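Local coordinates for polyketide synthase type I (Bacillus amyloliquefaciens, PDB 5KKU), which forms the N-terminal dehydratase domain of a difficidin assembly-line synthase and probably removes water from beta-hydroxyacyl intermediates carried on acyl carrier protein, at residues E157-E162 with F196-T201; Y20-H25 with R31-V36; H142-I147 with A203-A208; G146-R149 with E154-E157. One frame throughout, in Å; residues are numbered along the deposited sequence.

Following the chain from the N terminus, contact 2 comes first and closes a short loop in the N-terminal hotdog half, folding helix 20-23 against strand 30-33 and the proline after it. The other three lie in the C-terminal hotdog half. Contact 3 spans a long excursion from residues 142-147 to 203-208. Contact 4 starts on the same stretch, sharing Gly146 and Ile147, and closes a tight turn from helix 146-150 to strand 153-155. Contact 1 begins at Glu157, where contact 4 ends, and ties the following loop to helix 194-200, all within the span of contact 3. Asp24 joins the halves, bonding to Gly156 and Phe158.

Contact 1 of 4, residues E157-E162 with F196-T201; sequences EFMKNE and FLDAST
Met159 and Asn161, on the irregular loop 157-162, face Asp198 and Ala199 on helix 194-200, with the backbones closest at Asn161 and Ala199, whose CA atoms are 6.8 Å apart. Helix and loop meet through side chains. Met159 is bent at both chi2, -65°, and chi3, -69°, and this brings its terminal methyl CE to Asp198 CB at 3.7 Å, the two side chains crossing at about a right angle. A flexible, unbranched thioether suits the place because it can curl over the carbons of an acid while its SD lies in the plane of the Phe158 ring, at the edge. Two residues on, Asn161 rests its amide on the methyl of Ala199, CG to CB 3.5 Å, and the small residue lets the loop come this near. The same amide approaches the Phe196 ring obliquely, the two planes 76° apart. Ser200 OG gives a 2.8 Å bond to Phe196 O, which Ser200 N reaches from the opposite face of the carbonyl plane; Thr201 OG1 donates to Asp198 O at 2.8 Å, in the carbonyl plane. The carboxylate of Asp198 finds its polar partner in His155, which bonds to OD2. Asp198 is the probable proton donor, and the contact belongs to the active-site wall of the double-hotdog dehydratase, where the C-terminal hotdog's helix carries the acid.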
loop_
_atom_site.group_PDB
_atom_site.type_symbol
_atom_site.label_atom_id
_atom_site.label_comp_id
_atom_site.label_asym_id
_atom_site.label_seq_id
_atom_site.Cartn_x
_atom_site.Cartn_y
_atom_site.Cartn_z
ATOM N N GLU A 157 -11.522 -2.328 11.849
ATOM C CA GLU A 157 -11.154 -1.140 12.589
ATOM C C GLU A 157 -9.799 -0.512 12.319
ATOM O O GLU A 157 -9.747 0.655 12.023
ATOM C CB GLU A 157 -11.408 -1.342 14.077
ATOM C CG GLU A 157 -10.738 -0.395 15.034
ATOM C CD GLU A 157 -11.368 -0.358 16.422
ATOM O OE1 GLU A 157 -11.894 -1.355 16.910
ATOM O OE2 GLU A 157 -11.335 0.694 17.056
ATOM N N PHE A 158 -8.751 -1.288 12.423
ATOM C CA PHE A 158 -7.454 -0.801 12.207
ATOM C C PHE A 158 -7.212 -0.478 10.753
ATOM O O PHE A 158 -6.471 0.373 10.439
ATOM C CB PHE A 158 -6.527 -1.924 12.609
ATOM C CG PHE A 158 -5.105 -1.574 12.666
ATOM C CD1 PHE A 158 -4.358 -1.543 11.555
ATOM C CD2 PHE A 158 -4.507 -1.337 13.869
ATOM C CE1 PHE A 158 -3.040 -1.239 11.630
ATOM C CE2 PHE A 158 -3.192 -1.040 13.957
ATOM C CZ PHE A 158 -2.451 -0.998 12.831
ATOM N N MET A 159 -7.749 -1.165 9.799
ATOM C CA MET A 159 -7.406 -0.779 8.447
ATOM C C MET A 159 -8.372 0.144 7.760
ATOM O O MET A 159 -8.071 0.687 6.743
ATOM C CB MET A 159 -7.224 -2.005 7.603
ATOM C CG MET A 159 -6.030 -2.799 8.002
ATOM S SD MET A 159 -4.475 -1.986 7.747
ATOM C CE MET A 159 -4.384 -1.967 6.008
ATOM N N LYS A 160 -9.533 0.329 8.322
ATOM C CA LYS A 160 -10.489 1.166 7.601
ATOM C C LYS A 160 -10.357 2.637 7.974
ATOM O O LYS A 160 -10.500 2.993 9.074
ATOM C CB LYS A 160 -11.888 0.634 7.793
ATOM C CG LYS A 160 -13.048 1.518 7.425
ATOM C CD LYS A 160 -14.320 0.718 7.532
ATOM C CE LYS A 160 -15.562 1.490 7.165
ATOM N NZ LYS A 160 -15.832 1.385 5.736
ATOM N N ASN A 161 -9.984 3.472 7.021
ATOM C CA ASN A 161 -9.834 4.898 7.237
ATOM C C ASN A 161 -11.172 5.661 7.271
ATOM O O ASN A 161 -12.091 5.310 6.588
ATOM C CB ASN A 161 -9.022 5.542 6.141
ATOM C CG ASN A 161 -7.555 5.156 6.119
ATOM O OD1 ASN A 161 -7.163 4.094 6.447
ATOM N ND2 ASN A 161 -6.779 6.036 5.650
ATOM N N GLU A 162 -11.248 6.728 8.037
ATOM C CA GLU A 162 -12.394 7.613 8.048
ATOM C C GLU A 162 -12.127 8.881 7.277
ATOM O O GLU A 162 -11.088 9.464 7.397
ATOM C CB GLU A 162 -12.838 7.990 9.465
ATOM C CG GLU A 162 -13.397 6.889 10.322
ATOM C CD GLU A 162 -14.670 6.284 9.798
ATOM O OE1 GLU A 162 -15.425 6.946 9.144
ATOM O OE2 GLU A 162 -14.944 5.125 10.038
ATOM N N PHE A 196 -2.858 3.862 6.187
ATOM C CA PHE A 196 -2.753 4.982 5.306
ATOM C C PHE A 196 -2.346 4.577 3.894
ATOM O O PHE A 196 -2.948 5.022 2.970
ATOM C CB PHE A 196 -1.788 6.016 5.845
ATOM C CG PHE A 196 -2.397 7.020 6.785
ATOM C CD1 PHE A 196 -3.676 7.477 6.616
ATOM C CD2 PHE A 196 -1.659 7.525 7.814
ATOM C CE1 PHE A 196 -4.218 8.374 7.474
ATOM C CE2 PHE A 196 -2.183 8.429 8.676
ATOM C CZ PHE A 196 -3.462 8.861 8.502
ATOM N N LEU A 197 -1.353 3.706 3.767
ATOM C CA LEU A 197 -0.850 3.241 2.509
ATOM C C LEU A 197 -1.922 2.487 1.720
ATOM O O LEU A 197 -2.141 2.758 0.582
ATOM C CB LEU A 197 0.412 2.404 2.709
ATOM C CG LEU A 197 1.703 3.049 3.202
ATOM C CD1 LEU A 197 2.851 2.096 3.095
ATOM C CD2 LEU A 197 2.028 4.294 2.428
ATOM N N ASP A 198 -2.581 1.521 2.337
ATOM C CA ASP A 198 -3.672 0.769 1.751
ATOM C C ASP A 198 -4.783 1.647 1.209
ATOM O O ASP A 198 -5.121 1.548 0.096
ATOM C CB ASP A 198 -4.199 -0.206 2.772
ATOM C CG ASP A 198 -5.248 -1.117 2.244
ATOM O OD1 ASP A 198 -4.989 -1.947 1.396
ATOM O OD2 ASP A 198 -6.350 -1.021 2.686
ATOM N N ALA A 199 -5.333 2.510 2.036
ATOM C CA ALA A 199 -6.376 3.419 1.611
ATOM C C ALA A 199 -5.960 4.331 0.481
ATOM O O ALA A 199 -6.775 4.676 -0.319
ATOM C CB ALA A 199 -6.905 4.238 2.752
ATOM N N SER A 200 -4.708 4.701 0.445
ATOM C CA SER A 200 -4.199 5.545 -0.599
ATOM C C SER A 200 -4.135 4.893 -1.962
ATOM O O SER A 200 -4.196 5.556 -2.927
ATOM C CB SER A 200 -2.855 6.111 -0.230
ATOM O OG SER A 200 -2.962 6.915 0.868
ATOM N N THR A 201 -4.004 3.578 -1.990
ATOM C CA THR A 201 -4.069 2.847 -3.232
ATOM C C THR A 201 -5.422 2.892 -3.883
ATOM O O THR A 201 -5.560 2.459 -4.969
ATOM C CB THR A 201 -3.649 1.384 -3.159
ATOM O OG1 THR A 201 -4.658 0.606 -2.552
ATOM C CG2 THR A 201 -2.411 1.224 -2.477
#

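Contact 2 of 4, residues Y20-H25 with R31-V36; sequences YIVRDH and RVLPGV
The imidazole of His25 has Pro34 CG over one face, 4.1 Å from the ring centroid and 20° off its normal, a CH-pi contact, while Val32 O lies at the ring edge in its plane. The rigid, apolar proline ring suits a place against the face of an imidazole, here that of the probable proton acceptor. Farther out, the guanidinium of Arg31 takes Arg23 CG over one face, and that of Arg23 has Tyr20 CD1 over one of its own. The charged ends do not meet: Arg23 NH1 makes a 3.1 Å salt bridge with Asp24 OD2, and Arg31 NH1 bonds to His17 O. The aliphatic part of Arg31 runs past the end of the helix, CG 3.3 Å from Val22 O. On the helix, Ile21 CG2, placed anti to its own N, presses on Pro34 CD at 3.4 Å, tight for two carbons, and also meets Leu33 CD1. Val22 CG1 comes within 3.2 Å of Val32 O. A weak but straight bond of 3.4 Å joins Val32 N to His25 O. Strand 30-33 thus lies between strands 25-27 and 66-67, with Leu33 on helix 37-49, Pro34 against Asp198 of helix 194-200, and helix 20-23 packed alongside.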
loop_
_atom_site.group_PDB
_atom_site.type_symbol
_atom_site.label_atom_id
_atom_site.label_comp_id
_atom_site.label_asym_id
_atom_site.label_seq_id
_atom_site.Cartn_x
_atom_site.Cartn_y
_atom_site.Cartn_z
ATOM N N TYR A 20 -2.859 -6.865 13.731
ATOM C CA TYR A 20 -4.034 -6.065 13.488
ATOM C C TYR A 20 -4.297 -5.828 12.015
ATOM O O TYR A 20 -5.401 -5.687 11.650
ATOM C CB TYR A 20 -4.020 -4.725 14.213
ATOM C CG TYR A 20 -4.181 -4.737 15.704
ATOM C CD1 TYR A 20 -5.374 -5.024 16.287
ATOM C CD2 TYR A 20 -3.143 -4.413 16.521
ATOM C CE1 TYR A 20 -5.533 -4.990 17.639
ATOM C CE2 TYR A 20 -3.295 -4.392 17.865
ATOM C CZ TYR A 20 -4.502 -4.684 18.404
ATOM O OH TYR A 20 -4.680 -4.672 19.688
ATOM N N ILE A 21 -3.243 -5.791 11.206
ATOM C CA ILE A 21 -3.385 -5.568 9.772
ATOM C C ILE A 21 -4.237 -6.656 9.125
ATOM O O ILE A 21 -5.282 -6.374 8.539
ATOM C CB ILE A 21 -2.015 -5.517 9.070
ATOM C CG1 ILE A 21 -1.172 -4.369 9.629
ATOM C CG2 ILE A 21 -2.192 -5.371 7.567
ATOM C CD1 ILE A 21 0.319 -4.604 9.535
ATOM N N VAL A 22 -3.782 -7.900 9.236
ATOM C CA VAL A 22 -4.500 -9.031 8.662
ATOM C C VAL A 22 -5.826 -9.266 9.378
ATOM O O VAL A 22 -6.786 -9.757 8.784
ATOM C CB VAL A 22 -3.661 -10.322 8.721
ATOM C CG1 VAL A 22 -2.367 -10.149 7.941
ATOM C CG2 VAL A 22 -3.374 -10.702 10.165
ATOM N N ARG A 23 -5.894 -8.924 10.620
ATOM C CA ARG A 23 -7.110 -9.128 11.298
ATOM C C ARG A 23 -8.177 -8.262 10.703
ATOM O O ARG A 23 -9.282 -8.654 10.591
ATOM C CB ARG A 23 -6.881 -8.835 12.748
ATOM C CG ARG A 23 -8.028 -8.752 13.703
ATOM C CD ARG A 23 -7.383 -8.129 14.911
ATOM N NE ARG A 23 -8.232 -7.732 15.980
ATOM C CZ ARG A 23 -8.799 -6.552 16.130
ATOM N NH1 ARG A 23 -8.692 -5.597 15.284
ATOM N NH2 ARG A 23 -9.483 -6.342 17.193
ATOM N N ASP A 24 -7.779 -7.077 10.284
ATOM C CA ASP A 24 -8.718 -6.084 9.804
ATOM C C ASP A 24 -8.587 -5.873 8.291
ATOM O O ASP A 24 -8.938 -4.877 7.757
ATOM C CB ASP A 24 -8.544 -4.788 10.571
ATOM C CG ASP A 24 -9.045 -4.874 11.999
ATOM O OD1 ASP A 24 -9.652 -5.863 12.382
ATOM O OD2 ASP A 24 -8.850 -3.935 12.713
ATOM N N HIS A 25 -8.048 -6.876 7.631
ATOM C CA HIS A 25 -8.036 -6.951 6.175
ATOM C C HIS A 25 -8.239 -8.363 5.667
ATOM O O HIS A 25 -7.327 -9.160 5.582
ATOM C CB HIS A 25 -6.802 -6.310 5.550
ATOM C CG HIS A 25 -6.875 -6.217 4.074
ATOM N ND1 HIS A 25 -6.203 -7.071 3.248
ATOM C CD2 HIS A 25 -7.540 -5.376 3.271
ATOM C CE1 HIS A 25 -6.455 -6.764 2.001
ATOM N NE2 HIS A 25 -7.270 -5.744 1.992
ATOM N N ARG A 31 -7.553 -13.896 5.976
ATOM C CA ARG A 31 -6.646 -12.834 6.394
ATOM C C ARG A 31 -5.406 -12.789 5.507
ATOM O O ARG A 31 -4.663 -13.766 5.412
ATOM C CB ARG A 31 -6.239 -13.020 7.857
ATOM C CG ARG A 31 -7.404 -12.999 8.833
ATOM C CD ARG A 31 -6.921 -13.064 10.273
ATOM N NE ARG A 31 -8.005 -13.370 11.200
ATOM C CZ ARG A 31 -7.919 -13.237 12.520
ATOM N NH1 ARG A 31 -6.794 -12.803 13.073
ATOM N NH2 ARG A 31 -8.956 -13.540 13.288
ATOM N N VAL A 32 -5.188 -11.649 4.860
ATOM C CA VAL A 32 -4.038 -11.474 3.980
ATOM C C VAL A 32 -3.245 -10.226 4.353
ATOM O O VAL A 32 -3.704 -9.401 5.144
ATOM C CB VAL A 32 -4.466 -11.377 2.505
ATOM C CG1 VAL A 32 -3.246 -11.243 1.606
ATOM C CG2 VAL A 32 -5.296 -12.591 2.112
ATOM N N LEU A 33 -2.054 -10.093 3.780
ATOM C CA LEU A 33 -1.196 -8.947 4.051
ATOM C C LEU A 33 -1.159 -7.992 2.862
ATOM O O LEU A 33 -0.674 -8.351 1.785
ATOM C CB LEU A 33 0.220 -9.408 4.400
ATOM C CG LEU A 33 1.195 -8.318 4.855
ATOM C CD1 LEU A 33 0.552 -7.430 5.908
ATOM C CD2 LEU A 33 2.483 -8.934 5.380
ATOM N N PRO A 34 -1.697 -6.730 3.085
ATOM C CA PRO A 34 -1.641 -5.837 1.913
ATOM C C PRO A 34 -0.227 -5.720 1.354
ATOM O O PRO A 34 0.730 -5.609 2.120
ATOM C CB PRO A 34 -2.099 -4.485 2.466
ATOM C CG PRO A 34 -3.067 -4.837 3.528
ATOM C CD PRO A 34 -2.370 -5.961 4.228
ATOM N N GLY A 35 -0.105 -5.744 0.031
ATOM C CA GLY A 35 1.190 -5.640 -0.616
ATOM C C GLY A 35 1.911 -4.353 -0.269
ATOM O O GLY A 35 3.136 -4.330 -0.147
ATOM N N VAL A 36 1.148 -3.277 -0.108
ATOM C CA VAL A 36 1.710 -1.992 0.223
ATOM C C VAL A 36 2.203 -1.890 1.651
ATOM O O VAL A 36 3.002 -1.095 1.946
ATOM C CB VAL A 36 0.765 -0.817 -0.092
ATOM C CG1 VAL A 36 0.643 -0.606 -1.559
ATOM C CG2 VAL A 36 -0.585 -0.939 0.576
#

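Contact 3 of 4, residues H142-I147 with A203-A208; sequences HDIYGI and AGSSFA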
loop_
_atom_site.group_PDB
_atom_site.type_symbol
_atom_site.label_atom_id
_atom_site.label_comp_id
_atom_site.label_asym_id
_atom_site.label_seq_id
_atom_site.Cartn_x
_atom_site.Cartn_y
_atom_site.Cartn_z
ATOM N N HIS A 142 -16.825 5.791 3.261
ATOM C CA HIS A 142 -17.326 4.515 3.510
ATOM C C HIS A 142 -17.930 3.960 2.238
ATOM O O HIS A 142 -18.009 2.779 2.089
ATOM C CB HIS A 142 -18.327 4.612 4.599
ATOM C CG HIS A 142 -19.096 3.371 4.804
ATOM N ND1 HIS A 142 -18.727 2.429 5.710
ATOM C CD2 HIS A 142 -20.231 2.933 4.237
ATOM C CE1 HIS A 142 -19.596 1.447 5.686
ATOM N NE2 HIS A 142 -20.518 1.731 4.798
ATOM N N ASP A 143 -18.338 4.849 1.329
ATOM C CA ASP A 143 -18.873 4.426 0.052
ATOM C C ASP A 143 -17.785 4.032 -0.905
ATOM O O ASP A 143 -17.953 3.164 -1.701
ATOM C CB ASP A 143 -19.834 5.438 -0.577
ATOM C CG ASP A 143 -20.991 5.813 0.328
ATOM O OD1 ASP A 143 -21.897 5.045 0.574
ATOM O OD2 ASP A 143 -21.014 6.934 0.782
ATOM N N ILE A 144 -16.671 4.718 -0.835
ATOM C CA ILE A 144 -15.497 4.337 -1.574
ATOM C C ILE A 144 -15.064 2.912 -1.215
ATOM O O ILE A 144 -14.799 2.139 -2.052
ATOM C CB ILE A 144 -14.350 5.333 -1.375
ATOM C CG1 ILE A 144 -14.743 6.730 -1.827
ATOM C CG2 ILE A 144 -13.080 4.837 -2.015
ATOM C CD1 ILE A 144 -14.775 6.929 -3.287
ATOM N N TYR A 145 -15.086 2.574 0.050
ATOM C CA TYR A 145 -14.762 1.243 0.501
ATOM C C TYR A 145 -15.808 0.200 -0.014
ATOM O O TYR A 145 -15.579 -0.973 -0.025
ATOM C CB TYR A 145 -14.654 1.204 2.026
ATOM C CG TYR A 145 -13.344 1.677 2.600
ATOM C CD1 TYR A 145 -12.177 0.963 2.417
ATOM C CD2 TYR A 145 -13.264 2.841 3.293
ATOM C CE1 TYR A 145 -10.995 1.380 2.918
ATOM C CE2 TYR A 145 -12.079 3.261 3.796
ATOM C CZ TYR A 145 -10.956 2.522 3.598
ATOM O OH TYR A 145 -9.784 2.912 4.082
ATOM N N GLY A 146 -16.959 0.688 -0.440
ATOM C CA GLY A 146 -18.013 -0.141 -0.932
ATOM C C GLY A 146 -17.554 -0.950 -2.095
ATOM O O GLY A 146 -18.067 -1.973 -2.364
ATOM N N ILE A 147 -16.549 -0.464 -2.768
ATOM C CA ILE A 147 -15.994 -1.156 -3.886
ATOM C C ILE A 147 -15.238 -2.409 -3.421
ATOM O O ILE A 147 -15.332 -3.440 -4.028
ATOM C CB ILE A 147 -15.161 -0.209 -4.725
ATOM C CG1 ILE A 147 -16.079 0.837 -5.337
ATOM C CG2 ILE A 147 -14.474 -0.966 -5.823
ATOM C CD1 ILE A 147 -15.426 2.132 -5.719
ATOM N N ALA A 203 -6.790 5.678 -4.593
ATOM C CA ALA A 203 -6.814 6.910 -5.379
ATOM C C ALA A 203 -7.369 6.776 -6.794
ATOM O O ALA A 203 -7.059 5.870 -7.506
ATOM C CB ALA A 203 -5.451 7.542 -5.421
ATOM N N GLY A 204 -8.232 7.690 -7.148
ATOM C CA GLY A 204 -8.825 7.703 -8.455
ATOM C C GLY A 204 -10.109 6.950 -8.526
ATOM O O GLY A 204 -10.673 6.886 -9.548
ATOM N N SER A 205 -10.555 6.378 -7.423
ATOM C CA SER A 205 -11.801 5.655 -7.414
ATOM C C SER A 205 -13.005 6.504 -7.814
ATOM O O SER A 205 -13.928 6.020 -8.410
ATOM C CB SER A 205 -12.045 5.030 -6.067
ATOM O OG SER A 205 -11.106 4.040 -5.791
ATOM N N SER A 206 -13.014 7.763 -7.478
ATOM C CA SER A 206 -14.093 8.615 -7.849
ATOM C C SER A 206 -14.100 8.813 -9.353
ATOM O O SER A 206 -15.092 9.025 -9.946
ATOM C CB SER A 206 -13.939 9.932 -7.115
ATOM O OG SER A 206 -13.146 10.833 -7.829
ATOM N N PHE A 207 -12.960 8.794 -9.985
ATOM C CA PHE A 207 -12.982 8.877 -11.418
ATOM C C PHE A 207 -13.508 7.545 -11.857
ATOM O O PHE A 207 -12.924 6.548 -11.523
ATOM C CB PHE A 207 -11.600 9.009 -11.984
ATOM C CG PHE A 207 -10.849 10.197 -11.506
ATOM C CD1 PHE A 207 -11.424 11.436 -11.492
ATOM C CD2 PHE A 207 -9.564 10.066 -11.115
ATOM C CE1 PHE A 207 -10.718 12.514 -11.089
ATOM C CE2 PHE A 207 -8.864 11.135 -10.703
ATOM C CZ PHE A 207 -9.444 12.360 -10.677
ATOM N N ALA A 208 -14.592 7.520 -12.609
ATOM C CA ALA A 208 -15.331 6.303 -12.813
ATOM C C ALA A 208 -16.385 5.632 -12.025
ATOM O O ALA A 208 -16.611 4.472 -12.209
ATOM C CB ALA A 208 -14.438 5.181 -13.287
#
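Ser205 is the residue through which 203-208 meets Ile144 and Ile147, and the chain is led to it by Ala203 and Gly204. Gly204 takes a positive phi of 92°, a conformation that glycine adopts readily, and thereby turns the backbone. Next, Ser205 points its CB at the other segment, 4.2 Å from Ile144 CG2 and 4.5 Å from Ile147 CD1, so its contact here is made by carbon. With chi1 at -66°, its OG stands beside its own backbone N and bonds to Leu202 O; a small polar residue can therefore serve both the loop and the isoleucines. Ser206 OG lies within bonding distance of Gln167 OE1 and Glu173 OE2, while the other oxygen of Glu173 receives Gly204 N. A weak 3.0 Å bond from Phe207 N back to Gly204 O rounds off the turn. On the facing segment, Gly146 N and Ile147 N bond to Asp143 O and Ile144 O, an arrangement that places the two isoleucines together. The light contact joins residues 144-147, which run into helix 146-150, to the loop after helix 194-200; Ile144 also touches Val165 of strand 162-168, and Phe207 touches Lys243 and Arg246 of strand 236-248.

Contact 4 of 4, residues G146-R149 with E154-E157; sequences GIAR and EHGE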
loop_
_atom_site.group_PDB
_atom_site.type_symbol
_atom_site.label_atom_id
_atom_site.label_comp_id
_atom_site.label_asym_id
_atom_site.label_seq_id
_atom_site.Cartn_x
_atom_site.Cartn_y
_atom_site.Cartn_z
ATOM N N GLY A 146 -16.959 0.688 -0.440
ATOM C CA GLY A 146 -18.013 -0.141 -0.932
ATOM C C GLY A 146 -17.554 -0.950 -2.095
ATOM O O GLY A 146 -18.067 -1.973 -2.364
ATOM N N ILE A 147 -16.549 -0.464 -2.768
ATOM C CA ILE A 147 -15.994 -1.156 -3.886
ATOM C C ILE A 147 -15.238 -2.409 -3.421
ATOM O O ILE A 147 -15.332 -3.440 -4.028
ATOM C CB ILE A 147 -15.161 -0.209 -4.725
ATOM C CG1 ILE A 147 -16.079 0.837 -5.337
ATOM C CG2 ILE A 147 -14.474 -0.966 -5.823
ATOM C CD1 ILE A 147 -15.426 2.132 -5.719
ATOM N N ALA A 148 -14.525 -2.292 -2.320
ATOM C CA ALA A 148 -13.818 -3.386 -1.784
ATOM C C ALA A 148 -14.796 -4.385 -1.190
ATOM O O ALA A 148 -14.602 -5.563 -1.356
ATOM C CB ALA A 148 -12.807 -2.919 -0.775
ATOM N N ARG A 149 -15.864 -3.906 -0.592
ATOM C CA ARG A 149 -16.779 -4.772 0.086
ATOM C C ARG A 149 -17.531 -5.651 -0.827
ATOM O O ARG A 149 -17.735 -6.752 -0.524
ATOM C CB ARG A 149 -17.739 -4.014 0.985
ATOM C CG ARG A 149 -17.148 -3.467 2.255
ATOM C CD ARG A 149 -18.197 -2.898 3.172
ATOM N NE ARG A 149 -19.102 -1.885 2.614
ATOM C CZ ARG A 149 -18.867 -0.578 2.530
ATOM N NH1 ARG A 149 -17.742 -0.046 2.919
ATOM N NH2 ARG A 149 -19.777 0.194 2.018
ATOM N N GLU A 154 -12.823 -6.988 3.075
ATOM C CA GLU A 154 -13.390 -6.377 4.229
ATOM C C GLU A 154 -12.402 -5.719 5.158
ATOM O O GLU A 154 -11.591 -6.354 5.774
ATOM C CB GLU A 154 -14.258 -7.349 5.007
ATOM C CG GLU A 154 -15.448 -7.909 4.277
ATOM C CD GLU A 154 -16.655 -6.978 4.169
ATOM O OE1 GLU A 154 -16.999 -6.267 5.114
ATOM O OE2 GLU A 154 -17.294 -7.006 3.133
ATOM N N HIS A 155 -12.498 -4.425 5.278
ATOM C CA HIS A 155 -11.659 -3.715 6.172
ATOM C C HIS A 155 -12.253 -3.621 7.552
ATOM O O HIS A 155 -13.388 -3.264 7.703
ATOM C CB HIS A 155 -11.412 -2.324 5.659
ATOM C CG HIS A 155 -10.484 -2.246 4.501
ATOM N ND1 HIS A 155 -10.908 -2.384 3.206
ATOM C CD2 HIS A 155 -9.164 -2.001 4.438
ATOM C CE1 HIS A 155 -9.888 -2.233 2.403
ATOM N NE2 HIS A 155 -8.818 -2.004 3.124
ATOM N N GLY A 156 -11.482 -3.997 8.547
ATOM C CA GLY A 156 -11.787 -3.793 9.938
ATOM C C GLY A 156 -11.282 -2.503 10.574
ATOM O O GLY A 156 -10.694 -1.713 9.932
ATOM N N GLU A 157 -11.522 -2.328 11.849
ATOM C CA GLU A 157 -11.154 -1.140 12.589
ATOM C C GLU A 157 -9.799 -0.512 12.319
ATOM O O GLU A 157 -9.747 0.655 12.023
ATOM C CB GLU A 157 -11.408 -1.342 14.077
ATOM C CG GLU A 157 -10.738 -0.395 15.034
ATOM C CD GLU A 157 -11.368 -0.358 16.422
ATOM O OE1 GLU A 157 -11.894 -1.355 16.910
ATOM O OE2 GLU A 157 -11.335 0.694 17.056
#
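Glu154's bend at chi2, -78°, brings its carboxylate across the stem of Arg149, whose own bend at chi3, -54°, turns the guanidinium elsewhere. The chains cross at about a right angle, with Glu154 OE2 lying 3.6 Å from Arg149 CG and 3.7 Å from its CB, and OE1 4.1 Å from its CD. The flat ends are turned 63° against each other, and Arg149 NE remains 5.5 Å from Glu154 OE2, too far for a salt bridge, though the opposite charges may still attract weakly. Instead the guanidinium turns back over its own helix, where Gly146 CA sits 3.4 Å above one of its faces and His142 O accepts a bond from NH1; a glycine there, lacking a side chain, is consistent with so close an approach. A long, flexible arginine suits a place where its stem and its head have separate tasks. On the inner side, Ala148 points its methyl at the edge of the His155 ring, CB to CE1 4.4 Å, and a methyl is short enough for the helix to sit beside the imidazole. The ring has Tyr145 and His25 as edge-to-face neighbours, and its NE2 bonds to OD2 of Asp198, which helps to set how it is turned. Strand 153-155 meets the other half through backbone bonds of Glu154 with Arg26 and Gly156 with Asp24. The helix-turn-strand unit thus places His155, probably as a second-shell residue, beside His25 and Asp198, the predicted catalytic pair, consistent with the dehydratase active site at the junction of two hotdog folds.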